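Local atomic coordinates of fluoroacetyl-CoA thioesterase (Streptomyces cattleya, PDB entry 3KVU), a protein that hydrolyses fluoroacetyl-CoA to fluoroacetate and coenzyme A, which confers resistance to fluoroacetate, and cannot use acetyl-CoA as a substrate. Residues P37-S42 and T77-P82; L48-C53 and G116-A121; P63-L68 and V122-K127; V86-E91 and W102-H107. The protein carries 1 engineered substitution. One frame throughout, in Å; residues are numbered along the deposited sequence.

Contact 1 of 4, residues P37-S42 and T77-P82; sequences PEVFAS and TAATPP. Engineered in segment 37-42: Ser42 (natural residue Thr). With ACO (acetyl coenzyme *a), chain E.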
# COMPACT_ATOMS: atom_id res chain seq x y z
N PRO A 37 -10.66 7.53 11.18
CA PRO A 37 -11.59 6.43 11.55
C PRO A 37 -10.82 5.11 11.69
O PRO A 37 -9.83 4.88 10.94
CB PRO A 37 -12.50 6.30 10.35
CG PRO A 37 -12.31 7.50 9.53
CD PRO A 37 -11.03 8.16 9.90
N GLU A 38 -11.24 4.25 12.62
CA GLU A 38 -10.71 2.90 12.64
C GLU A 38 -11.26 2.01 11.52
O GLU A 38 -12.23 1.22 11.70
CB GLU A 38 -10.91 2.30 14.01
CG GLU A 38 -10.22 3.09 15.08
CD GLU A 38 -8.81 2.65 15.27
OE1 GLU A 38 -8.51 2.02 16.30
OE2 GLU A 38 -7.97 2.95 14.40
N VAL A 39 -10.68 2.18 10.32
CA VAL A 39 -10.94 1.31 9.19
C VAL A 39 -9.58 0.80 8.69
O VAL A 39 -8.54 1.35 9.06
CB VAL A 39 -11.76 1.96 8.08
CG1 VAL A 39 -13.14 2.33 8.63
CG2 VAL A 39 -11.03 3.20 7.44
N PHE A 40 -9.65 -0.33 7.94
CA PHE A 40 -8.57 -0.97 7.20
C PHE A 40 -7.82 0.01 6.27
O PHE A 40 -8.36 0.53 5.27
CB PHE A 40 -9.21 -2.11 6.36
CG PHE A 40 -8.23 -3.23 5.90
CD1 PHE A 40 -7.20 -3.69 6.71
CD2 PHE A 40 -8.43 -3.86 4.67
CE1 PHE A 40 -6.32 -4.74 6.27
CE2 PHE A 40 -7.56 -4.89 4.24
CZ PHE A 40 -6.50 -5.32 5.07
N ALA A 41 -6.55 0.24 6.58
CA ALA A 41 -5.75 1.17 5.81
C ALA A 41 -5.52 0.74 4.30
O ALA A 41 -5.45 -0.46 3.99
CB ALA A 41 -4.50 1.36 6.55
N SER A 42 -5.38 1.67 3.36
CA SER A 42 -5.00 1.28 1.98
C SER A 42 -3.68 0.50 1.90
O SER A 42 -3.55 -0.40 1.09
CB SER A 42 -4.95 2.46 1.02
OG SER A 42 -6.27 2.95 0.76
N THR A 77 -12.52 1.40 -2.83
CA THR A 77 -13.85 1.95 -3.06
C THR A 77 -14.93 1.80 -2.00
O THR A 77 -16.02 2.33 -2.18
CB THR A 77 -14.36 1.45 -4.40
OG1 THR A 77 -14.48 0.03 -4.35
CG2 THR A 77 -13.34 1.79 -5.37
N ALA A 78 -14.60 1.12 -0.90
CA ALA A 78 -15.46 1.05 0.25
C ALA A 78 -14.57 0.72 1.42
O ALA A 78 -13.42 0.36 1.24
CB ALA A 78 -16.56 -0.00 0.06
N ALA A 79 -15.10 0.83 2.62
CA ALA A 79 -14.28 0.90 3.78
C ALA A 79 -14.59 -0.21 4.82
O ALA A 79 -15.75 -0.70 4.88
CB ALA A 79 -14.42 2.31 4.36
N THR A 80 -13.59 -0.63 5.60
CA THR A 80 -13.70 -1.93 6.32
C THR A 80 -13.37 -1.79 7.79
O THR A 80 -12.20 -1.56 8.18
CB THR A 80 -12.90 -3.15 5.56
OG1 THR A 80 -13.29 -3.27 4.15
CG2 THR A 80 -13.06 -4.48 6.24
N PRO A 81 -14.39 -1.89 8.67
CA PRO A 81 -13.96 -1.81 10.06
C PRO A 81 -13.34 -3.13 10.63
O PRO A 81 -13.59 -4.19 10.11
CB PRO A 81 -15.26 -1.45 10.78
CG PRO A 81 -16.32 -2.13 9.98
CD PRO A 81 -15.85 -2.10 8.54
N PRO A 82 -12.58 -3.09 11.75
CA PRO A 82 -12.12 -4.40 12.21
C PRO A 82 -13.23 -5.37 12.57
O PRO A 82 -14.31 -4.99 13.06
CB PRO A 82 -11.32 -4.04 13.45
CG PRO A 82 -10.80 -2.70 13.16
CD PRO A 82 -12.01 -2.03 12.58
CAP ACO E . -15.51 5.48 -2.50
OAP ACO E . -14.51 5.45 -3.58
C9P ACO E . -15.04 5.57 -1.05
O9P ACO E . -15.34 6.57 -0.40
N8P ACO E . -14.30 4.56 -0.56
C7P ACO E . -13.74 4.34 0.76
C6P ACO E . -12.27 4.04 0.54
C5P ACO E . -11.57 3.68 1.84
O5P ACO E . -11.99 2.95 2.70
N4P ACO E . -10.38 4.12 2.16
C3P ACO E . -9.95 3.64 3.46
C2P ACO E . -8.48 3.84 3.43
S1P ACO E . -8.04 5.29 4.34
C ACO E . -6.47 4.95 4.08
O ACO E . -5.89 4.25 4.90
CH3 ACO E . -5.99 5.49 2.78
O HOH W 1 -11.17 0.65 5.08
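The phenyl ring of Phe40 leads away from 77-82, and it is the CB at its base that meets Thr80, 3.9 Å from Thr80 CB. With CG anti to the backbone N (chi1 -159°), the ring is carried off among Val17, Met45, Leu48 and Val86, with Tyr27 of the second subunit also packing on it. The Thr80 carbonyl is met directly: its O receives Phe40 N at 2.8 Å in a nearly straight bond, the donor tilted 16° from the carbonyl plane. The same oxygen lies 3.3 Å from Val39 CA, and Glu38 O rests 3.4 Å from CD of the Pro82 ring. A water completes the pairing, donating to Phe40 O and accepting from Thr80 N.

These two loops form part of a hotdog-fold thioesterase active site: 37-42 leads into helix 42-57, with Ala41 as its N-cap, and Ser42 N donates to the acetyl oxygen O of acetyl-CoA (chain E) at 3.0 Å. A carbonyl held at a helix N-terminus would probably be polarised by it, as in an oxyanion hole. Ser42, an engineered residue, puts OG 3.3 Å from the acetyl CH3, while His76 ND1 is hydrogen-bonded to that hydroxyl. Farther along the pantetheine, Ala79 CB lies against O5P, and the Ala79 carbonyl takes a hydrogen bond from Lys135 of the second subunit.

Contact 2 of 4, residues L48-C53 and G116-A121; sequences LMEWAC and GTHERA. With ACO (acetyl coenzyme *a), chain F.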
# COMPACT_ATOMS: atom_id res chain seq x y z
N LEU A 48 -2.10 -7.09 1.74
CA LEU A 48 -2.96 -8.27 1.64
C LEU A 48 -3.10 -8.73 0.23
O LEU A 48 -2.96 -9.92 -0.04
CB LEU A 48 -4.34 -8.02 2.25
CG LEU A 48 -5.28 -9.22 2.51
CD1 LEU A 48 -4.67 -10.16 3.55
CD2 LEU A 48 -6.73 -8.73 2.94
N MET A 49 -3.37 -7.81 -0.67
CA MET A 49 -3.42 -8.13 -2.07
C MET A 49 -2.11 -8.77 -2.51
O MET A 49 -2.11 -9.91 -2.89
CB MET A 49 -3.76 -6.94 -2.86
CG MET A 49 -5.02 -6.24 -2.34
SD MET A 49 -5.38 -4.86 -3.43
CE MET A 49 -7.21 -4.81 -3.51
N GLU A 50 -0.98 -8.07 -2.35
CA GLU A 50 0.37 -8.69 -2.44
C GLU A 50 0.56 -10.09 -1.79
O GLU A 50 1.10 -10.99 -2.44
CB GLU A 50 1.40 -7.71 -1.87
CG GLU A 50 1.18 -6.38 -2.43
CD GLU A 50 2.27 -5.42 -2.12
OE1 GLU A 50 2.92 -5.59 -1.05
OE2 GLU A 50 2.44 -4.47 -2.96
N TRP A 51 0.17 -10.22 -0.52
CA TRP A 51 0.30 -11.45 0.24
C TRP A 51 -0.36 -12.58 -0.49
O TRP A 51 0.16 -13.70 -0.45
CB TRP A 51 -0.25 -11.32 1.67
CG TRP A 51 -0.18 -12.56 2.59
CD1 TRP A 51 0.51 -13.73 2.36
CD2 TRP A 51 -0.80 -12.73 3.87
NE1 TRP A 51 0.39 -14.57 3.43
CE2 TRP A 51 -0.44 -14.00 4.35
CE3 TRP A 51 -1.64 -11.92 4.66
CZ2 TRP A 51 -0.92 -14.51 5.55
CZ3 TRP A 51 -2.07 -12.41 5.87
CH2 TRP A 51 -1.72 -13.71 6.31
N ALA A 52 -1.41 -12.28 -1.24
CA ALA A 52 -2.13 -13.30 -1.94
C ALA A 52 -1.43 -13.79 -3.18
O ALA A 52 -1.47 -15.03 -3.44
CB ALA A 52 -3.54 -12.82 -2.31
N CYS A 53 -0.86 -12.85 -3.96
CA CYS A 53 -0.07 -13.18 -5.16
C CYS A 53 1.20 -13.96 -4.80
O CYS A 53 1.49 -14.96 -5.48
CB CYS A 53 0.27 -11.97 -5.99
SG CYS A 53 -1.13 -10.95 -6.43
N GLY A 116 -7.66 -3.73 -8.92
CA GLY A 116 -6.82 -3.26 -10.07
C GLY A 116 -5.69 -4.26 -10.23
O GLY A 116 -5.91 -5.48 -10.08
N THR A 117 -4.44 -3.80 -10.41
CA THR A 117 -3.39 -4.75 -10.90
C THR A 117 -2.20 -4.65 -10.03
O THR A 117 -2.01 -3.59 -9.45
CB THR A 117 -2.81 -4.34 -12.29
OG1 THR A 117 -2.36 -2.98 -12.22
CG2 THR A 117 -3.77 -4.51 -13.43
N HIS A 118 -1.36 -5.70 -9.96
CA HIS A 118 -0.14 -5.74 -9.16
C HIS A 118 0.92 -6.49 -9.92
O HIS A 118 0.63 -7.51 -10.54
CB HIS A 118 -0.38 -6.43 -7.84
CG HIS A 118 0.84 -6.56 -6.96
ND1 HIS A 118 1.30 -7.78 -6.49
CD2 HIS A 118 1.70 -5.64 -6.46
CE1 HIS A 118 2.34 -7.60 -5.70
NE2 HIS A 118 2.60 -6.30 -5.66
N GLU A 119 2.17 -6.01 -9.86
CA GLU A 119 3.30 -6.61 -10.61
C GLU A 119 4.32 -7.12 -9.62
O GLU A 119 4.54 -6.46 -8.55
CB GLU A 119 3.95 -5.63 -11.59
CG GLU A 119 4.88 -6.35 -12.57
CD GLU A 119 5.79 -5.48 -13.26
OE1 GLU A 119 6.62 -4.85 -12.54
OE2 GLU A 119 5.72 -5.46 -14.52
N ARG A 120 4.84 -8.33 -9.83
CA ARG A 120 5.96 -8.78 -9.00
C ARG A 120 7.16 -9.19 -9.83
O ARG A 120 7.03 -9.47 -11.02
CB ARG A 120 5.62 -9.86 -7.95
CG ARG A 120 4.28 -9.72 -7.29
CD ARG A 120 4.08 -10.73 -6.20
NE ARG A 120 5.14 -10.76 -5.18
CZ ARG A 120 5.33 -9.88 -4.20
NH1 ARG A 120 4.54 -8.81 -4.04
NH2 ARG A 120 6.32 -10.06 -3.33
N ALA A 121 8.34 -9.16 -9.23
CA ALA A 121 9.55 -9.58 -9.95
C ALA A 121 10.14 -10.77 -9.24
O ALA A 121 10.31 -10.73 -8.01
CB ALA A 121 10.55 -8.45 -10.01
N1A ACO F . 18.29 -1.44 -6.19
C2A ACO F . 18.45 -2.75 -5.94
N3A ACO F . 18.99 -3.63 -6.83
C4A ACO F . 19.44 -3.27 -8.08
C5A ACO F . 19.29 -1.83 -8.42
C6A ACO F . 18.69 -0.93 -7.39
N6A ACO F . 18.53 0.39 -7.65
N7A ACO F . 19.78 -1.70 -9.67
C8A ACO F . 20.20 -2.92 -10.10
N9A ACO F . 20.03 -3.88 -9.15
C1B ACO F . 20.38 -5.35 -9.35
C2B ACO F . 21.83 -5.86 -9.57
O2B ACO F . 22.48 -5.50 -10.81
C3B ACO F . 21.66 -7.38 -9.41
O3B ACO F . 21.20 -7.99 -10.64
P3B ACO F . 21.67 -9.40 -11.30
O7A ACO F . 23.14 -9.38 -10.91
O8A ACO F . 20.78 -10.45 -10.66
O9A ACO F . 21.44 -9.35 -12.81
C4B ACO F . 20.62 -7.44 -8.26
O4B ACO F . 19.88 -6.19 -8.30
C5B ACO F . 19.71 -8.70 -8.08
O5B ACO F . 18.67 -8.90 -9.06
P1A ACO F . 17.37 -7.92 -9.29
O1A ACO F . 17.25 -7.17 -7.99
O2A ACO F . 16.25 -8.84 -9.71
O3A ACO F . 17.76 -6.92 -10.56
P2A ACO F . 17.07 -5.64 -11.38
O4A ACO F . 16.20 -6.16 -12.51
O5A ACO F . 18.16 -4.62 -11.75
O6A ACO F . 16.00 -4.83 -10.46
CBP ACO F . 14.42 -5.69 -8.83
CCP ACO F . 14.67 -5.32 -10.29
CDP ACO F . 13.09 -6.31 -8.41
CEP ACO F . 15.43 -5.27 -7.76
CAP ACO F . 13.61 -4.37 -8.63
OAP ACO F . 13.79 -3.31 -9.57
C9P ACO F . 13.62 -3.72 -7.29
O9P ACO F . 14.50 -3.74 -6.41
N8P ACO F . 12.46 -3.11 -7.20
C7P ACO F . 11.94 -2.38 -6.09
C6P ACO F . 12.34 -3.26 -4.94
C5P ACO F . 11.15 -3.32 -4.06
O5P ACO F . 10.07 -3.40 -4.61
N4P ACO F . 11.36 -3.30 -2.76
C3P ACO F . 10.31 -3.34 -1.75
C2P ACO F . 9.11 -3.99 -2.37
S1P ACO F . 8.91 -5.44 -1.40
C ACO F . 7.32 -5.60 -1.07
O ACO F . 7.06 -5.53 0.10
CH3 ACO F . 6.33 -5.83 -2.15
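Glu50 lays its CG over one face of the His118 imidazole, 3.9 Å from the ring centroid, a CH-pi contact. His118 CG is anti to the backbone N (chi1 178°), which turns the ring toward the helix. The two side chains cross at about a right angle, and the carboxylate, carried onward by an extended chain, brings OE2 to 3.3 Å from His118 NE2, its plane 32° from that of the ring. Cys53 comes to the same imidazole from its edge, SG standing 4.0 Å from His118 ND1, a nitrogen that is buried with no polar partner. Beside this, Cys53 CB touches Arg120 CD at 4.0 Å, and Glu50 O lies over one face of the Arg120 guanidinium, whose NH1 sits in the plane of the His118 ring at its edge. Acetyl-CoA (chain F) ends here: its CH3 is 3.6 Å from Glu50 OE1 and 4.0 Å from Arg120 NH1.

Farther out, the engineered Ser42 of the second subunit is hydrogen-bonded to Glu50 OE2, and Ser67 OG holds Arg120 NE, which steadies the guanidinium at that nitrogen. Helix 42-57 passes over strand 112-124 with local axes 9.7 Å apart at 55°, the long helix cradled by an antiparallel sheet that defines the hotdog fold, with the active site at the dimer interface.

Contact 3 of 4, residues P63-L68 and V122-K127; sequences PGEGSL and VIHLEK. With ACO (acetyl coenzyme *a), chain F.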
# COMPACT_ATOMS: atom_id res chain seq x y z
N PRO A 63 13.81 -23.37 -4.95
CA PRO A 63 14.59 -23.00 -3.79
C PRO A 63 15.62 -21.85 -4.12
O PRO A 63 16.16 -21.78 -5.24
CB PRO A 63 15.30 -24.31 -3.41
CG PRO A 63 14.58 -25.36 -4.02
CD PRO A 63 13.84 -24.83 -5.19
N GLY A 64 15.77 -20.95 -3.16
CA GLY A 64 16.58 -19.71 -3.35
C GLY A 64 15.96 -18.58 -4.12
O GLY A 64 16.50 -17.46 -4.13
N GLU A 65 14.82 -18.84 -4.75
CA GLU A 65 14.07 -17.79 -5.38
C GLU A 65 13.10 -17.11 -4.39
O GLU A 65 12.66 -17.69 -3.38
CB GLU A 65 13.32 -18.29 -6.61
CG GLU A 65 14.20 -18.41 -7.85
CD GLU A 65 13.43 -18.89 -9.02
OE1 GLU A 65 12.32 -19.39 -8.81
OE2 GLU A 65 13.90 -18.72 -10.19
N GLY A 66 12.80 -15.86 -4.69
CA GLY A 66 11.81 -15.10 -3.96
C GLY A 66 11.20 -14.13 -4.93
O GLY A 66 11.42 -14.25 -6.17
N SER A 67 10.48 -13.14 -4.38
CA SER A 67 9.95 -12.03 -5.20
C SER A 67 9.65 -10.75 -4.41
O SER A 67 9.49 -10.74 -3.16
CB SER A 67 8.67 -12.41 -5.90
OG SER A 67 7.68 -12.26 -4.91
N LEU A 68 9.55 -9.69 -5.17
CA LEU A 68 9.27 -8.33 -4.64
C LEU A 68 8.16 -7.71 -5.51
O LEU A 68 8.10 -7.95 -6.69
CB LEU A 68 10.56 -7.47 -4.68
CG LEU A 68 11.81 -7.99 -3.92
CD1 LEU A 68 13.03 -7.11 -4.09
CD2 LEU A 68 11.61 -8.25 -2.41
N VAL A 122 10.43 -11.86 -9.98
CA VAL A 122 11.05 -13.00 -9.29
C VAL A 122 12.52 -12.66 -9.06
O VAL A 122 13.19 -12.21 -9.98
CB VAL A 122 10.94 -14.30 -10.08
CG1 VAL A 122 11.73 -15.35 -9.41
CG2 VAL A 122 9.52 -14.72 -10.19
N ILE A 123 13.02 -12.88 -7.86
CA ILE A 123 14.42 -12.60 -7.60
C ILE A 123 15.16 -13.81 -7.01
O ILE A 123 14.52 -14.74 -6.53
CB ILE A 123 14.59 -11.47 -6.60
CG1 ILE A 123 13.78 -11.79 -5.31
CG2 ILE A 123 14.37 -10.12 -7.35
CD1 ILE A 123 14.33 -11.19 -3.96
N HIS A 124 16.49 -13.71 -7.01
CA HIS A 124 17.34 -14.58 -6.19
C HIS A 124 17.67 -14.00 -4.81
O HIS A 124 18.38 -12.99 -4.67
CB HIS A 124 18.59 -14.91 -7.02
CG HIS A 124 18.32 -15.81 -8.19
ND1 HIS A 124 18.29 -15.38 -9.50
CD2 HIS A 124 18.08 -17.15 -8.23
CE1 HIS A 124 18.02 -16.40 -10.29
NE2 HIS A 124 17.87 -17.48 -9.54
N LEU A 125 17.19 -14.64 -3.76
CA LEU A 125 17.19 -14.06 -2.43
C LEU A 125 18.58 -13.76 -1.81
O LEU A 125 18.82 -12.67 -1.27
CB LEU A 125 16.43 -15.00 -1.48
CG LEU A 125 14.92 -14.89 -1.38
CD1 LEU A 125 14.46 -15.85 -0.33
CD2 LEU A 125 14.54 -13.48 -0.96
N GLU A 126 19.49 -14.74 -1.83
CA GLU A 126 20.82 -14.52 -1.25
C GLU A 126 21.53 -13.41 -2.01
O GLU A 126 22.14 -12.52 -1.41
CB GLU A 126 21.67 -15.79 -1.31
CG GLU A 126 21.54 -16.65 -0.08
CD GLU A 126 22.59 -17.78 -0.05
OE1 GLU A 126 22.25 -18.95 -0.41
OE2 GLU A 126 23.75 -17.46 0.28
N LYS A 127 21.44 -13.43 -3.32
CA LYS A 127 22.03 -12.36 -4.11
C LYS A 127 21.38 -10.99 -3.81
O LYS A 127 22.07 -10.01 -3.51
CB LYS A 127 21.88 -12.70 -5.59
CG LYS A 127 22.43 -11.70 -6.54
CD LYS A 127 21.59 -11.76 -7.77
CE LYS A 127 21.75 -13.07 -8.44
NZ LYS A 127 23.09 -13.67 -8.13
N1A ACO F . 18.29 -1.44 -6.19
C2A ACO F . 18.45 -2.75 -5.94
N3A ACO F . 18.99 -3.63 -6.83
C4A ACO F . 19.44 -3.27 -8.08
C5A ACO F . 19.29 -1.83 -8.42
C6A ACO F . 18.69 -0.93 -7.39
N6A ACO F . 18.53 0.39 -7.65
N7A ACO F . 19.78 -1.70 -9.67
C8A ACO F . 20.20 -2.92 -10.10
N9A ACO F . 20.03 -3.88 -9.15
C1B ACO F . 20.38 -5.35 -9.35
C2B ACO F . 21.83 -5.86 -9.57
O2B ACO F . 22.48 -5.50 -10.81
C3B ACO F . 21.66 -7.38 -9.41
O3B ACO F . 21.20 -7.99 -10.64
P3B ACO F . 21.67 -9.40 -11.30
O7A ACO F . 23.14 -9.38 -10.91
O8A ACO F . 20.78 -10.45 -10.66
O9A ACO F . 21.44 -9.35 -12.81
C4B ACO F . 20.62 -7.44 -8.26
O4B ACO F . 19.88 -6.19 -8.30
C5B ACO F . 19.71 -8.70 -8.08
O5B ACO F . 18.67 -8.90 -9.06
P1A ACO F . 17.37 -7.92 -9.29
O1A ACO F . 17.25 -7.17 -7.99
O2A ACO F . 16.25 -8.84 -9.71
O3A ACO F . 17.76 -6.92 -10.56
P2A ACO F . 17.07 -5.64 -11.38
O4A ACO F . 16.20 -6.16 -12.51
O5A ACO F . 18.16 -4.62 -11.75
O6A ACO F . 16.00 -4.83 -10.46
CBP ACO F . 14.42 -5.69 -8.83
CCP ACO F . 14.67 -5.32 -10.29
CDP ACO F . 13.09 -6.31 -8.41
CEP ACO F . 15.43 -5.27 -7.76
CAP ACO F . 13.61 -4.37 -8.63
OAP ACO F . 13.79 -3.31 -9.57
C9P ACO F . 13.62 -3.72 -7.29
O9P ACO F . 14.50 -3.74 -6.41
N8P ACO F . 12.46 -3.11 -7.20
C7P ACO F . 11.94 -2.38 -6.09
C6P ACO F . 12.34 -3.26 -4.94
C5P ACO F . 11.15 -3.32 -4.06
O5P ACO F . 10.07 -3.40 -4.61
N4P ACO F . 11.36 -3.30 -2.76
C3P ACO F . 10.31 -3.34 -1.75
C2P ACO F . 9.11 -3.99 -2.37
S1P ACO F . 8.91 -5.44 -1.40
C ACO F . 7.32 -5.60 -1.07
O ACO F . 7.06 -5.53 0.10
CH3 ACO F . 6.33 -5.83 -2.15
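Gly66 O takes the shortest bond of the contact, 2.7 Å from Ile123 N, although the donor stands above the carbonyl plane; Val122 CA adds a CH···O contact at 3.4 Å. The reciprocal bond, Gly66 N to Ile123 O at 2.8 Å, closes an antiparallel hydrogen-bonded pair, flanked by the non-hydrogen-bonded pairs Glu65 with His124 and Ser67 with Val122. This ladder joins strands 65-75 and 112-124 in the hotdog sheet. Beyond the ladder, Leu125 N, in the first residue of helix 125-135, donates to Gly64 O at 2.9 Å, tying the helix start to the turn ahead of the other strand.

On the Glu65 face, the Glu65 side chain runs alongside His124, the carboxylate and imidazole planes 54° apart, while its CD rests 3.9 Å from Val122 CG1; Glu65 OE1 is held by Glu62 N. On the opposite face Leu125 CG lies over the bare Gly66 backbone, 4.0 Å from Gly66 CA. Ile123 has CG1 between the backbone N and the carbonyl carbon (chi1 54°), which brings it against Gly66 and sends CD1 across Leu68 CG. Its other branch reaches the coenzyme, with Ile123 CG2 3.3 Å from diphosphate oxygen O2A of acetyl-CoA (chain F).

Contact 4 of 4, residues V86-E91 and W102-H107; sequences VTVTAE and WRVSAH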
# COMPACT_ATOMS: atom_id res chain seq x y z
N VAL A 86 -11.75 -10.04 5.03
CA VAL A 86 -11.49 -9.63 3.67
C VAL A 86 -10.98 -10.76 2.80
O VAL A 86 -10.00 -11.49 3.12
CB VAL A 86 -10.45 -8.47 3.63
CG1 VAL A 86 -10.12 -8.11 2.17
CG2 VAL A 86 -10.95 -7.27 4.42
N THR A 87 -11.61 -10.91 1.65
CA THR A 87 -11.25 -11.99 0.79
C THR A 87 -10.58 -11.44 -0.47
O THR A 87 -11.25 -10.96 -1.35
CB THR A 87 -12.52 -12.85 0.45
OG1 THR A 87 -13.05 -13.35 1.68
CG2 THR A 87 -12.26 -13.95 -0.57
N VAL A 88 -9.25 -11.52 -0.55
CA VAL A 88 -8.62 -11.23 -1.83
C VAL A 88 -8.68 -12.44 -2.70
O VAL A 88 -8.41 -13.60 -2.27
CB VAL A 88 -7.09 -10.80 -1.82
CG1 VAL A 88 -6.59 -10.59 -3.30
CG2 VAL A 88 -6.84 -9.54 -0.99
N THR A 89 -8.99 -12.11 -3.94
CA THR A 89 -8.85 -12.92 -5.06
C THR A 89 -7.74 -12.34 -5.98
O THR A 89 -8.00 -11.39 -6.77
CB THR A 89 -10.20 -12.92 -5.80
OG1 THR A 89 -11.21 -13.48 -4.92
CG2 THR A 89 -10.17 -13.76 -7.08
N ALA A 90 -6.52 -12.92 -5.87
CA ALA A 90 -5.41 -12.71 -6.86
C ALA A 90 -5.58 -13.55 -8.09
O ALA A 90 -5.69 -14.77 -7.98
CB ALA A 90 -4.03 -13.05 -6.24
N GLU A 91 -5.53 -12.95 -9.28
CA GLU A 91 -5.52 -13.74 -10.51
C GLU A 91 -4.30 -13.41 -11.40
O GLU A 91 -3.99 -12.22 -11.60
CB GLU A 91 -6.75 -13.41 -11.29
CG GLU A 91 -6.60 -13.81 -12.75
CD GLU A 91 -7.84 -13.55 -13.56
OE1 GLU A 91 -8.88 -13.21 -12.91
OE2 GLU A 91 -7.75 -13.66 -14.83
N TRP A 102 -0.65 -9.48 -11.94
CA TRP A 102 -1.80 -10.15 -11.18
C TRP A 102 -2.93 -9.16 -11.01
O TRP A 102 -2.66 -7.98 -10.72
CB TRP A 102 -1.39 -10.51 -9.71
CG TRP A 102 -0.26 -11.57 -9.56
CD1 TRP A 102 1.14 -11.38 -9.63
CD2 TRP A 102 -0.46 -12.96 -9.28
NE1 TRP A 102 1.80 -12.62 -9.44
CE2 TRP A 102 0.83 -13.58 -9.22
CE3 TRP A 102 -1.60 -13.74 -9.06
CZ2 TRP A 102 0.97 -14.93 -8.93
CZ3 TRP A 102 -1.45 -15.09 -8.79
CH2 TRP A 102 -0.17 -15.67 -8.75
N ARG A 103 -4.18 -9.62 -11.07
CA ARG A 103 -5.31 -8.76 -10.67
C ARG A 103 -5.64 -9.13 -9.26
O ARG A 103 -5.59 -10.28 -8.88
CB ARG A 103 -6.51 -8.95 -11.51
CG ARG A 103 -6.24 -8.52 -12.89
CD ARG A 103 -7.56 -8.13 -13.44
NE ARG A 103 -7.63 -8.23 -14.90
CZ ARG A 103 -8.17 -9.25 -15.57
NH1 ARG A 103 -8.19 -9.17 -16.92
NH2 ARG A 103 -8.68 -10.31 -14.90
N VAL A 104 -5.88 -8.11 -8.48
CA VAL A 104 -6.25 -8.31 -7.16
C VAL A 104 -7.66 -7.64 -7.11
O VAL A 104 -8.03 -6.75 -7.93
CB VAL A 104 -5.21 -7.69 -6.24
CG1 VAL A 104 -4.12 -8.69 -5.94
CG2 VAL A 104 -4.62 -6.35 -6.93
N SER A 105 -8.46 -8.15 -6.18
CA SER A 105 -9.67 -7.45 -5.85
C SER A 105 -10.11 -8.07 -4.61
O SER A 105 -9.82 -9.23 -4.37
CB SER A 105 -10.71 -7.67 -6.88
OG SER A 105 -11.06 -9.00 -6.76
N ALA A 106 -10.84 -7.29 -3.85
CA ALA A 106 -10.89 -7.50 -2.45
C ALA A 106 -12.32 -7.20 -2.04
O ALA A 106 -12.90 -6.25 -2.57
CB ALA A 106 -9.90 -6.59 -1.75
N HIS A 107 -12.85 -7.99 -1.09
CA HIS A 107 -14.29 -7.91 -0.72
C HIS A 107 -14.35 -8.19 0.75
O HIS A 107 -13.74 -9.10 1.21
CB HIS A 107 -15.05 -8.98 -1.45
CG HIS A 107 -16.53 -8.86 -1.35
ND1 HIS A 107 -17.23 -9.16 -0.20
CD2 HIS A 107 -17.45 -8.47 -2.26
CE1 HIS A 107 -18.52 -8.96 -0.41
NE2 HIS A 107 -18.69 -8.55 -1.65
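Glu91 and Arg103 exchange two backbone hydrogen bonds: Glu91 N reaches Arg103 O at 2.7 Å and Arg103 N reaches Glu91 O at the same distance of 2.7 Å. Toward the other end the exchange becomes uneven. Thr89 N gives a straight bond to Ser105 O at 3.0 Å, and Thr87 N gives another to His107 O at 2.8 Å, whereas the return bonds from Ser105 N and His107 N are long, bent and weak. Several carbonyls gain a second, CH donor, the shortest being Trp102 CA, 3.0 Å from Glu91 O.

The pair is the antiparallel hairpin 85-96 and 99-107 in the middle of the hotdog sheet, and residues between these pairs bond outward. Val86 and Val88 make backbone bonds to Phe15 and His13 of strand 13-16, and Ala90 to Phe11, while Trp102 and Val104 bond to His118 and Gly116.

Polar side-chain ends also find partners beyond the hairpin: Thr87 OG1 bonds to Asp14 and His107 ND1 accepts from Gly109 N. Glu91 has CG anti to the backbone N (chi1 161°) and an extended chain, which lays its carboxylate alongside the Arg103 guanidinium, their planes 78° apart. The salt bridge there is long, Glu91 OE2 to Arg103 NH2 at 3.5 Å, with OE2 less surely placed; Arg93 is a further partner. On the helix-facing side, Val88 CG1 runs alongside Val104 CG1 at 4.1 Å. Ala90 CB meets the Trp102 indole at CE3, 3.8 Å away, and Cys53 of helix 42-57 packs against both residues.

Contacts 2, 3 and 4 share one sheet: strand 112-124 takes part in contacts 2 and 3, and Leu48 CD2 packs on Val86 CG1 at 3.5 Å between contacts 2 and 4, whose centres are about 9 Å apart. Ala121 N to Leu68 O, 2.8 Å, probably bonds contact 2 to contact 3. Contact 1 lies about 32 Å, centre to centre, from contact 3, and they meet different acetyl-CoA molecules, chain E at contact 1 and chain F at contacts 2 and 3. Within one chain the side chains of Ser42 and Glu50 are about 11 Å apart; each site is completed across the dimer, where Ser42 OG of one subunit is hydrogen-bonded to Glu50 OE2 of the other. Phe40 CZ meets Leu48 CD2 at 4.0 Å, linking contacts 1 and 2.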